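Local coordinates for protein pyruvate kinase 1 (PDB 4KCT) that catalyses phosphoryl transfer from phosphoenolpyruvate to ADP, yielding pyruvate and ATP, and also has an intrinsic oxaloacetate decarboxylase activity, at residues I24-G29 with S44-A49; A37-M42 with R69-E74; A325-L330 with L432-S437. All coordinates share one frame; numbering follows the deposited sequence.

Interaction 1: I24-G29 with S44-A49; sequences IVCTIG and SGMSVA
Val25 and Val48 lie side by side in the first firm pair of the parallel strands 23-27 and 46-52, whose backbone bonds are uneven. The carbonyl O of Ile24 receives two successive amides: Ser47 N at 2.9 Å and Val48 N by a weaker bond. Two residues on, Cys26 N donates to Val48 O at 3.0 Å.

The dense part of the contact lies on the face carrying Cys26 and Ala49. Met46 holds CG anti to its backbone N (chi1 174°) and lays its chain along Cys26, with CB 3.7 Å from Cys26 SG. Ile28 CD1 meets Met46 SD at 4.1 Å, the two side chains crossing at about a right angle, while Ile28 CG1 rests on Ala49 CB. Leu41 of helix 35-44 covers this apolar patch. On the opposite face the two valines touch more lightly, Val25 CG2 to Val48 CB at 4.1 Å.

The start of the contact is looser and wetter. One of the two bonds to Ile24 O is weak there, and a water bridges the segments: it takes the N-H of Ile24, donates to Gly45 O at 2.6 Å and bonds to OG of Ser47, a partly exposed residue. Gly45 ends helix 35-44 in a Schellman motif, with a positive phi (133°) that suits glycine. Strand 23-27, this helix and strand 46-52 form the first right-handed beta-alpha-beta crossover of the TIM barrel.

Interaction 2: A37-M42 with R69-E74; sequences ALKNLM and RAAAAE
Leu38, Lys39 and Met42 gather round Ala71 CB where two neighbouring outer helices of the TIM barrel meet. The helices follow the first and second barrel strands; their axes cross at -54° and come within 8.8 Å. Lys39 and Ala71 are the nearest backbone pair, CA to CA 5.2 Å.

Each of the three partners reaches Ala71 CB with a different part. Leu38 offers CB, at 3.8 Å, and its side chain also touches Asn67 and Val68 of helix 58-75. Met42 runs extended beyond CG, which carries SD to 3.7 Å from Ala72 N and sets CE against the methyls of both Ala71 and Ala72. Lys39 touches with CG, 3.6 Å from Ala71 CB, and then bends at chi3 (-55°), so that its chain crosses Glu74 at about a right angle.

The polar side of the contact lies here. Lys39 NZ forms a salt bridge with the Glu74 carboxylate, and has a second salt-bridge partner in Glu36, one turn back in its own helix. Glu74 reaches the lysine through a poorly staggered chi1 of -127°, and the modelled separation of 2.4 Å between Lys39 NZ and Glu74 OE1 makes the exact length of their bridge doubtful.

Interaction 3: A325-L330 with L432-S437; sequences ADCVML and LNVTRS
Asp326 turns its side chain onto the loop and takes the backbone amide of Arg436 with OD2 at 3.0 Å. The bond is straight, 170° at the hydrogen, and uses the anti lone pair of OD2, away from OD1. A water also donates to OD2 and bonds to Thr435 OG1 at 2.8 Å, linking the carboxylate to Thr435, which precedes Arg436. Arg414 adds a salt bridge to OD2, while OD1 accepts the backbone N-H of Val293; bonds on both oxygens thus restrict rotation of the carboxylate, and the nearby arginine would probably favour its charged form. Arg436, although next to an acid, does not answer it with its guanidinium. CG stands anti to the backbone N (chi1 -176°) and the chain runs straight on to NE; of its side chain, CB alone stays close to OD2, at 3.5 Å, while NH2 bonds to Pro415 O.

This contact joins the TIM barrel to the alpha/beta domain of pyruvate kinase: 325-330 holds the last barrel strand, 327-330, and 432-437 is the loop between helix 426-431 and strand 438-442. At Cys327, where that barrel strand begins, SG lies anti to the carbonyl carbon (chi1 -58°) and rests against Val434, 3.8 Å from its CB and 3.4 Å from its carbonyl O. That oxygen also faces Asp326 CB at 3.3 Å; it is buried by the contact and finds no hydrogen-bond donor. Val434 also touches Val48 of the second strand, and the preceding Asn433 sends ND2 to His78 O.

From Val328 onward the strand draws away from the loop into the barrel wall. Met329 touches the bound pyruvate, and Leu330 O receives a hydrogen bond from Thr27 OG1.

Overall arrangement
Interactions 1 and 2 have centres about 10 Å apart: interaction 1 pairs the strands that flank helix 35-44 in sequence, and interaction 2 packs that helix on helix 58-75. Met46 N lies 3.0 Å from Leu41 O, and Ile28 CD1 packs on Leu38 CD2 at 3.6 Å. Interaction 3 reaches interaction 1 through the seam that closes the barrel, strand 327-330 beside strand 23-27, where Val25 O and Leu330 N are 2.8 Å apart; the Asn433 side chain also touches Ser47. Interactions 2 and 3 stay about 7 Å apart at their nearest atoms. Toward the active site, Val25's side chain is about 9 Å from the pyruvate; toward the effector, Thr435's is about 11 Å from the bound fructose 2,6-bisphosphate.

Interaction 1: I24-G29 with S44-A49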
ATOM      1  N   ILE A  24      10.659  26.248 -18.678  1.00 14.44           N
ATOM      2  CA  ILE A  24      10.774  26.158 -20.136  1.00 15.07           C
ATOM      3  C   ILE A  24      12.145  26.703 -20.606  1.00 15.74           C
ATOM      4  O   ILE A  24      12.539  27.823 -20.258  1.00 15.77           O
ATOM      5  CB  ILE A  24       9.625  26.931 -20.826  1.00 16.18           C
ATOM      6  CG1 ILE A  24       8.279  26.313 -20.419  1.00 15.15           C
ATOM      7  CG2 ILE A  24       9.804  26.938 -22.355  1.00 15.06           C
ATOM      8  CD1 ILE A  24       7.070  27.177 -20.791  1.00 17.07           C
ATOM      9  N   VAL A  25      12.876  25.862 -21.332  1.00 14.42           N
ATOM     10  CA  VAL A  25      14.153  26.226 -21.924  1.00 15.51           C
ATOM     11  C   VAL A  25      13.908  26.503 -23.422  1.00 15.75           C
ATOM     12  O   VAL A  25      13.316  25.682 -24.104  1.00 16.13           O
ATOM     13  CB  VAL A  25      15.133  25.031 -21.801  1.00 15.10           C
ATOM     14  CG1 VAL A  25      16.457  25.329 -22.456  1.00 15.30           C
ATOM     15  CG2 VAL A  25      15.327  24.647 -20.336  1.00 18.30           C
ATOM     16  N   CYS A  26      14.277  27.688 -23.891  1.00 16.43           N
ATOM     17  CA  CYS A  26      14.102  28.066 -25.310  1.00 17.43           C
ATOM     18  C   CYS A  26      15.444  28.262 -25.968  1.00 16.08           C
ATOM     19  O   CYS A  26      16.290  29.000 -25.456  1.00 16.34           O
ATOM     20  CB  CYS A  26      13.325  29.377 -25.421  1.00 17.30           C
ATOM     21  SG  CYS A  26      11.690  29.272 -24.670  1.00 21.20           S
ATOM     22  N   THR A  27      15.613  27.642 -27.129  1.00 17.33           N
ATOM     23  CA  THR A  27      16.765  27.898 -27.989  1.00 17.13           C
ATOM     24  C   THR A  27      16.628  29.203 -28.758  1.00 18.90           C
ATOM     25  O   THR A  27      15.583  29.474 -29.366  1.00 18.92           O
ATOM     26  CB  THR A  27      16.969  26.750 -28.983  1.00 17.02           C
ATOM     27  OG1 THR A  27      16.948  25.523 -28.264  1.00 17.51           O
ATOM     28  CG2 THR A  27      18.338  26.895 -29.722  1.00 18.05           C
ATOM     29  N   ILE A  28      17.687  30.015 -28.728  1.00 17.59           N
ATOM     30  CA  ILE A  28      17.673  31.305 -29.389  1.00 18.96           C
ATOM     31  C   ILE A  28      18.249  31.174 -30.817  1.00 21.55           C
ATOM     32  O   ILE A  28      19.160  30.382 -31.060  1.00 17.69           O
ATOM     33  CB  ILE A  28      18.466  32.349 -28.592  1.00 19.54           C
ATOM     34  CG1 ILE A  28      17.977  32.377 -27.125  1.00 18.12           C
ATOM     35  CG2 ILE A  28      18.337  33.738 -29.241  1.00 18.35           C
ATOM     36  CD1 ILE A  28      16.451  32.448 -26.968  1.00 17.93           C
ATOM     37  N   GLY A  29      17.636  31.871 -31.761  1.00 19.52           N
ATOM     38  CA  GLY A  29      18.095  31.844 -33.159  1.00 19.03           C
ATOM     39  C   GLY A  29      17.541  33.059 -33.865  1.00 21.61           C
ATOM     40  O   GLY A  29      17.049  33.973 -33.209  1.00 21.94           O
ATOM     41  N   SER A  44       6.380  35.373 -22.303  1.00 21.09           N
ATOM     42  CA  SER A  44       5.612  34.186 -22.682  1.00 21.25           C
ATOM     43  C   SER A  44       5.895  32.982 -21.774  1.00 21.75           C
ATOM     44  O   SER A  44       5.080  32.036 -21.708  1.00 21.88           O
ATOM     45  CB  SER A  44       5.880  33.812 -24.144  1.00 22.09           C
ATOM     46  OG  SER A  44       5.427  34.832 -25.023  1.00 21.97           O
ATOM     47  N   GLY A  45       7.067  32.979 -21.134  1.00 19.86           N
ATOM     48  CA  GLY A  45       7.408  31.926 -20.164  1.00 19.79           C
ATOM     49  C   GLY A  45       8.780  31.275 -20.279  1.00 18.70           C
ATOM     50  O   GLY A  45       9.080  30.302 -19.564  1.00 19.63           O
ATOM     51  N   MET A  46       9.681  31.862 -21.059  1.00 19.14           N
ATOM     52  CA  MET A  46      11.046  31.330 -21.110  1.00 17.89           C
ATOM     53  C   MET A  46      11.737  31.576 -19.767  1.00 17.88           C
ATOM     54  O   MET A  46      11.734  32.702 -19.286  1.00 19.04           O
ATOM     55  CB  MET A  46      11.864  32.020 -22.190  1.00 18.70           C
ATOM     56  CG  MET A  46      13.323  31.581 -22.149  1.00 22.57           C
ATOM     57  SD  MET A  46      14.405  32.321 -23.428  1.00 23.64           S
ATOM     58  CE  MET A  46      14.429  34.044 -22.934  1.00 19.61           C
ATOM     59  N   SER A  47      12.323  30.532 -19.177  1.00 16.81           N
ATOM     60  CA  SER A  47      13.171  30.683 -17.975  1.00 16.92           C
ATOM     61  C   SER A  47      14.661  30.591 -18.272  1.00 16.14           C
ATOM     62  O   SER A  47      15.475  31.071 -17.484  1.00 18.58           O
ATOM     63  CB  SER A  47      12.812  29.625 -16.920  1.00 18.18           C
ATOM     64  OG  SER A  47      11.544  29.926 -16.354  1.00 22.09           O
ATOM     65  N   VAL A  48      15.030  29.834 -19.310  1.00 15.08           N
ATOM     66  CA  VAL A  48      16.470  29.632 -19.644  1.00 15.34           C
ATOM     67  C   VAL A  48      16.623  29.770 -21.143  1.00 16.15           C
ATOM     68  O   VAL A  48      15.796  29.249 -21.894  1.00 15.22           O
ATOM     69  CB  VAL A  48      16.968  28.226 -19.269  1.00 14.95           C
ATOM     70  CG1 VAL A  48      18.405  28.002 -19.788  1.00 15.50           C
ATOM     71  CG2 VAL A  48      16.871  27.995 -17.737  1.00 15.89           C
ATOM     72  N   ALA A  49      17.621  30.557 -21.568  1.00 14.59           N
ATOM     73  CA  ALA A  49      17.939  30.721 -22.973  1.00 15.16           C
ATOM     74  C   ALA A  49      19.081  29.782 -23.377  1.00 16.07           C
ATOM     75  O   ALA A  49      20.150  29.779 -22.758  1.00 19.35           O
ATOM     76  CB  ALA A  49      18.313  32.179 -23.267  1.00 15.09           C
TER
HETATM   77  O   HOH W   1       9.629  28.724 -17.580  1.00 15.96           O

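Interaction 2: A37-M42 with R69-E74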
ATOM      1  N   ALA A  37      12.406  40.538 -29.219  1.00 22.42           N
ATOM      2  CA  ALA A  37      11.912  39.173 -29.323  1.00 22.37           C
ATOM      3  C   ALA A  37      12.136  38.451 -28.004  1.00 22.26           C
ATOM      4  O   ALA A  37      11.305  37.637 -27.584  1.00 24.34           O
ATOM      5  CB  ALA A  37      12.588  38.413 -30.470  1.00 20.10           C
ATOM      6  N   LEU A  38      13.290  38.687 -27.387  1.00 21.72           N
ATOM      7  CA  LEU A  38      13.619  38.010 -26.138  1.00 23.80           C
ATOM      8  C   LEU A  38      12.695  38.440 -25.011  1.00 22.71           C
ATOM      9  O   LEU A  38      12.321  37.634 -24.175  1.00 21.71           O
ATOM     10  CB  LEU A  38      15.082  38.241 -25.751  1.00 21.81           C
ATOM     11  CG  LEU A  38      16.089  37.459 -26.624  1.00 22.05           C
ATOM     12  CD1 LEU A  38      17.512  37.999 -26.481  1.00 20.15           C
ATOM     13  CD2 LEU A  38      16.032  35.959 -26.347  1.00 19.37           C
ATOM     14  N   LYS A  39      12.368  39.730 -24.953  1.00 24.02           N
ATOM     15  CA  LYS A  39      11.423  40.202 -23.940  1.00 24.72           C
ATOM     16  C   LYS A  39      10.087  39.491 -24.070  1.00 24.10           C
ATOM     17  O   LYS A  39       9.527  39.022 -23.075  1.00 23.73           O
ATOM     18  CB  LYS A  39      11.228  41.724 -24.022  1.00 25.03           C
ATOM     19  CG  LYS A  39      12.373  42.504 -23.382  1.00 28.61           C
ATOM     20  CD  LYS A  39      11.983  43.960 -23.108  1.00 35.49           C
ATOM     21  CE  LYS A  39      11.486  44.629 -24.354  1.00 36.54           C
ATOM     22  NZ  LYS A  39      11.105  46.060 -24.088  1.00 43.59           N
ATOM     23  N   ASN A  40       9.587  39.378 -25.299  1.00 22.63           N
ATOM     24  CA  ASN A  40       8.365  38.646 -25.525  1.00 22.48           C
ATOM     25  C   ASN A  40       8.470  37.171 -25.132  1.00 21.35           C
ATOM     26  O   ASN A  40       7.506  36.584 -24.630  1.00 22.00           O
ATOM     27  CB  ASN A  40       7.916  38.788 -26.971  1.00 23.61           C
ATOM     28  CG  ASN A  40       7.365  40.172 -27.270  1.00 28.01           C
ATOM     29  OD1 ASN A  40       6.889  40.851 -26.382  1.00 32.14           O
ATOM     30  ND2 ASN A  40       7.453  40.588 -28.517  1.00 27.27           N
ATOM     31  N   LEU A  41       9.593  36.544 -25.459  1.00 19.95           N
ATOM     32  CA  LEU A  41       9.821  35.162 -25.046  1.00 20.47           C
ATOM     33  C   LEU A  41       9.754  35.034 -23.524  1.00 19.96           C
ATOM     34  O   LEU A  41       9.205  34.068 -23.000  1.00 20.93           O
ATOM     35  CB  LEU A  41      11.177  34.672 -25.532  1.00 22.93           C
ATOM     36  CG  LEU A  41      11.307  33.864 -26.823  1.00 30.36           C
ATOM     37  CD1 LEU A  41      12.575  32.999 -26.797  1.00 23.88           C
ATOM     38  CD2 LEU A  41      10.079  33.006 -27.120  1.00 26.59           C
ATOM     39  N   MET A  42      10.405  35.956 -22.823  1.00 18.71           N
ATOM     40  CA  MET A  42      10.403  35.946 -21.362  1.00 19.89           C
ATOM     41  C   MET A  42       8.983  36.143 -20.819  1.00 21.66           C
ATOM     42  O   MET A  42       8.531  35.397 -19.946  1.00 20.70           O
ATOM     43  CB  MET A  42      11.325  37.040 -20.834  1.00 21.56           C
ATOM     44  CG  MET A  42      12.790  36.701 -21.041  1.00 24.16           C
ATOM     45  SD  MET A  42      13.864  38.125 -20.797  1.00 22.70           S
ATOM     46  CE  MET A  42      15.412  37.429 -21.409  1.00 22.59           C
ATOM     47  N   ARG A  69      20.636  39.445 -21.523  1.00 21.55           N
ATOM     48  CA  ARG A  69      20.850  40.247 -20.320  1.00 22.17           C
ATOM     49  C   ARG A  69      20.143  41.614 -20.349  1.00 23.26           C
ATOM     50  O   ARG A  69      19.515  42.016 -19.367  1.00 23.37           O
ATOM     51  CB  ARG A  69      22.341  40.390 -20.030  1.00 23.45           C
ATOM     52  CG  ARG A  69      22.934  39.085 -19.545  1.00 25.59           C
ATOM     53  CD  ARG A  69      24.446  39.092 -19.567  1.00 24.10           C
ATOM     54  NE  ARG A  69      24.940  37.840 -19.018  1.00 22.22           N
ATOM     55  CZ  ARG A  69      26.203  37.443 -19.085  1.00 22.42           C
ATOM     56  NH1 ARG A  69      27.101  38.193 -19.720  1.00 20.77           N
ATOM     57  NH2 ARG A  69      26.551  36.256 -18.585  1.00 22.11           N
ATOM     58  N   ALA A  70      20.156  42.266 -21.501  1.00 22.41           N
ATOM     59  CA  ALA A  70      19.423  43.538 -21.656  1.00 23.53           C
ATOM     60  C   ALA A  70      17.894  43.342 -21.536  1.00 23.31           C
ATOM     61  O   ALA A  70      17.213  44.114 -20.873  1.00 22.44           O
ATOM     62  CB  ALA A  70      19.768  44.181 -22.979  1.00 25.62           C
ATOM     63  N   ALA A  71      17.371  42.300 -22.171  1.00 21.19           N
ATOM     64  CA  ALA A  71      15.949  41.998 -22.080  1.00 22.04           C
ATOM     65  C   ALA A  71      15.558  41.657 -20.627  1.00 21.69           C
ATOM     66  O   ALA A  71      14.553  42.165 -20.098  1.00 21.98           O
ATOM     67  CB  ALA A  71      15.589  40.843 -23.022  1.00 21.95           C
ATOM     68  N   ALA A  72      16.350  40.804 -19.982  1.00 20.35           N
ATOM     69  CA  ALA A  72      16.041  40.412 -18.614  1.00 22.38           C
ATOM     70  C   ALA A  72      16.095  41.622 -17.652  1.00 23.11           C
ATOM     71  O   ALA A  72      15.253  41.743 -16.746  1.00 23.94           O
ATOM     72  CB  ALA A  72      16.976  39.307 -18.148  1.00 20.24           C
ATOM     73  N   ALA A  73      17.091  42.499 -17.842  1.00 21.55           N
ATOM     74  CA  ALA A  73      17.256  43.664 -16.970  1.00 24.79           C
ATOM     75  C   ALA A  73      16.088  44.621 -17.146  1.00 27.40           C
ATOM     76  O   ALA A  73      15.495  45.082 -16.168  1.00 28.15           O
ATOM     77  CB  ALA A  73      18.577  44.377 -17.261  1.00 23.80           C
ATOM     78  N   GLU A  74      15.656  44.790 -18.387  1.00 26.43           N
ATOM     79  CA  GLU A  74      14.473  45.599 -18.669  1.00 30.71           C
ATOM     80  C   GLU A  74      13.223  45.099 -17.938  1.00 31.66           C
ATOM     81  O   GLU A  74      12.424  45.887 -17.468  1.00 27.70           O
ATOM     82  CB  GLU A  74      14.217  45.652 -20.170  1.00 33.20           C
ATOM     83  CG  GLU A  74      14.081  47.048 -20.716  1.00 41.32           C
ATOM     84  CD  GLU A  74      13.850  47.059 -22.210  1.00 42.54           C
ATOM     85  OE1 GLU A  74      12.676  47.106 -22.625  1.00 52.49           O
ATOM     86  OE2 GLU A  74      14.835  46.910 -22.966  1.00 47.87           O
TER

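Interaction 3: A325-L330 with L432-S437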
ATOM      1  N   ALA A 325       9.567  15.465 -15.161  1.00 13.44           N
ATOM      2  CA  ALA A 325      10.621  16.348 -15.676  1.00 14.48           C
ATOM      3  C   ALA A 325      10.495  17.728 -15.007  1.00 16.40           C
ATOM      4  O   ALA A 325       9.387  18.233 -14.855  1.00 16.43           O
ATOM      5  CB  ALA A 325      10.489  16.492 -17.193  1.00 16.71           C
ATOM      6  N   ASP A 326      11.621  18.335 -14.613  1.00 14.62           N
ATOM      7  CA  ASP A 326      11.568  19.737 -14.146  1.00 15.96           C
ATOM      8  C   ASP A 326      11.247  20.678 -15.302  1.00 15.08           C
ATOM      9  O   ASP A 326      10.427  21.604 -15.155  1.00 15.51           O
ATOM     10  CB  ASP A 326      12.890  20.162 -13.475  1.00 16.29           C
ATOM     11  CG  ASP A 326      13.217  19.326 -12.225  1.00 21.07           C
ATOM     12  OD1 ASP A 326      13.707  18.163 -12.418  1.00 20.92           O
ATOM     13  OD2 ASP A 326      13.155  19.893 -11.065  1.00 19.49           O
ATOM     14  N   CYS A 327      11.910  20.452 -16.430  1.00 14.23           N
ATOM     15  CA  CYS A 327      11.897  21.365 -17.560  1.00 15.41           C
ATOM     16  C   CYS A 327      11.486  20.635 -18.814  1.00 15.95           C
ATOM     17  O   CYS A 327      11.839  19.463 -19.013  1.00 14.50           O
ATOM     18  CB  CYS A 327      13.301  21.932 -17.835  1.00 18.59           C
ATOM     19  SG  CYS A 327      14.025  22.785 -16.442  1.00 20.19           S
ATOM     20  N   VAL A 328      10.940  21.412 -19.745  1.00 15.33           N
ATOM     21  CA  VAL A 328      10.773  20.996 -21.098  1.00 15.98           C
ATOM     22  C   VAL A 328      11.438  22.025 -22.006  1.00 17.30           C
ATOM     23  O   VAL A 328      11.691  23.160 -21.605  1.00 17.59           O
ATOM     24  CB  VAL A 328       9.262  20.867 -21.461  1.00 16.53           C
ATOM     25  CG1 VAL A 328       8.689  19.601 -20.807  1.00 18.86           C
ATOM     26  CG2 VAL A 328       8.485  22.072 -20.953  1.00 17.43           C
ATOM     27  N   MET A 329      11.819  21.601 -23.192  1.00 17.51           N
ATOM     28  CA  MET A 329      12.713  22.415 -23.985  1.00 16.30           C
ATOM     29  C   MET A 329      12.171  22.601 -25.389  1.00 15.97           C
ATOM     30  O   MET A 329      11.413  21.746 -25.900  1.00 16.18           O
ATOM     31  CB  MET A 329      14.091  21.791 -24.045  1.00 15.47           C
ATOM     32  CG  MET A 329      15.097  22.643 -24.802  1.00 16.90           C
ATOM     33  SD  MET A 329      16.751  22.003 -24.529  1.00 22.66           S
ATOM     34  CE  MET A 329      17.114  21.365 -26.178  1.00 24.13           C
ATOM     35  N   LEU A 330      12.471  23.761 -25.960  1.00 15.08           N
ATOM     36  CA  LEU A 330      12.150  24.062 -27.353  1.00 14.89           C
ATOM     37  C   LEU A 330      13.447  24.325 -28.132  1.00 16.70           C
ATOM     38  O   LEU A 330      14.407  24.936 -27.605  1.00 15.88           O
ATOM     39  CB  LEU A 330      11.195  25.287 -27.416  1.00 14.71           C
ATOM     40  CG  LEU A 330       9.848  25.077 -26.701  1.00 15.89           C
ATOM     41  CD1 LEU A 330       9.158  26.425 -26.477  1.00 17.42           C
ATOM     42  CD2 LEU A 330       8.937  24.138 -27.498  1.00 15.79           C
ATOM     43  N   LEU A 432      18.665  28.418 -10.664  1.00 15.15           N
ATOM     44  CA  LEU A 432      17.505  27.765 -10.083  1.00 17.17           C
ATOM     45  C   LEU A 432      16.336  27.729 -11.072  1.00 17.85           C
ATOM     46  O   LEU A 432      15.338  27.057 -10.840  1.00 15.94           O
ATOM     47  CB  LEU A 432      17.117  28.438  -8.757  1.00 16.15           C
ATOM     48  CG  LEU A 432      17.994  27.983  -7.555  1.00 17.69           C
ATOM     49  CD1 LEU A 432      17.652  28.825  -6.330  1.00 15.57           C
ATOM     50  CD2 LEU A 432      17.733  26.491  -7.249  1.00 15.01           C
ATOM     51  N   ASN A 433      16.525  28.366 -12.229  1.00 17.86           N
ATOM     52  CA  ASN A 433      15.540  28.317 -13.328  1.00 17.41           C
ATOM     53  C   ASN A 433      15.337  26.931 -13.929  1.00 17.65           C
ATOM     54  O   ASN A 433      14.342  26.709 -14.660  1.00 18.08           O
ATOM     55  CB  ASN A 433      15.934  29.284 -14.473  1.00 18.15           C
ATOM     56  CG  ASN A 433      15.510  30.722 -14.211  1.00 22.31           C
ATOM     57  OD1 ASN A 433      14.336  31.005 -14.100  1.00 25.03           O
ATOM     58  ND2 ASN A 433      16.460  31.644 -14.296  1.00 21.16           N
ATOM     59  N   VAL A 434      16.273  26.002 -13.712  1.00 15.66           N
ATOM     60  CA  VAL A 434      16.002  24.615 -14.149  1.00 16.57           C
ATOM     61  C   VAL A 434      15.344  23.722 -13.092  1.00 18.49           C
ATOM     62  O   VAL A 434      15.200  22.530 -13.299  1.00 19.28           O
ATOM     63  CB  VAL A 434      17.221  23.903 -14.751  1.00 16.88           C
ATOM     64  CG1 VAL A 434      17.683  24.617 -16.012  1.00 18.50           C
ATOM     65  CG2 VAL A 434      18.357  23.824 -13.733  1.00 18.40           C
ATOM     66  N   THR A 435      14.899  24.308 -11.986  1.00 17.29           N
ATOM     67  CA  THR A 435      14.412  23.498 -10.886  1.00 16.82           C
ATOM     68  C   THR A 435      12.943  23.758 -10.634  1.00 16.13           C
ATOM     69  O   THR A 435      12.520  24.914 -10.498  1.00 15.32           O
ATOM     70  CB  THR A 435      15.250  23.744  -9.618  1.00 18.97           C
ATOM     71  OG1 THR A 435      16.503  23.053  -9.770  1.00 21.08           O
ATOM     72  CG2 THR A 435      14.541  23.202  -8.403  1.00 17.58           C
ATOM     73  N   ARG A 436      12.144  22.683 -10.648  1.00 14.83           N
ATOM     74  CA  ARG A 436      10.691  22.815 -10.588  1.00 15.15           C
ATOM     75  C   ARG A 436      10.264  23.677  -9.388  1.00 15.47           C
ATOM     76  O   ARG A 436      10.732  23.440  -8.256  1.00 14.83           O
ATOM     77  CB  ARG A 436      10.057  21.417 -10.492  1.00 15.52           C
ATOM     78  CG  ARG A 436       8.518  21.405 -10.516  1.00 15.86           C
ATOM     79  CD  ARG A 436       8.015  19.960 -10.364  1.00 15.07           C
ATOM     80  NE  ARG A 436       6.554  19.886 -10.338  1.00 16.55           N
ATOM     81  CZ  ARG A 436       5.809  20.036  -9.239  1.00 16.01           C
ATOM     82  NH1 ARG A 436       4.488  19.982  -9.337  1.00 14.31           N
ATOM     83  NH2 ARG A 436       6.379  20.232  -8.043  1.00 14.34           N
ATOM     84  N   SER A 437       9.293  24.584  -9.612  1.00 14.85           N
ATOM     85  CA  SER A 437       8.578  25.333  -8.512  1.00 15.61           C
ATOM     86  C   SER A 437       9.284  26.571  -7.966  1.00 15.30           C
ATOM     87  O   SER A 437       8.668  27.365  -7.274  1.00 15.79           O
ATOM     88  CB  SER A 437       8.249  24.417  -7.325  1.00 16.34           C
ATOM     89  OG  SER A 437       7.619  23.246  -7.773  1.00 19.24           O
TER
HETATM   90  O   HOH W   2      15.760  20.325  -9.636  1.00 29.61           O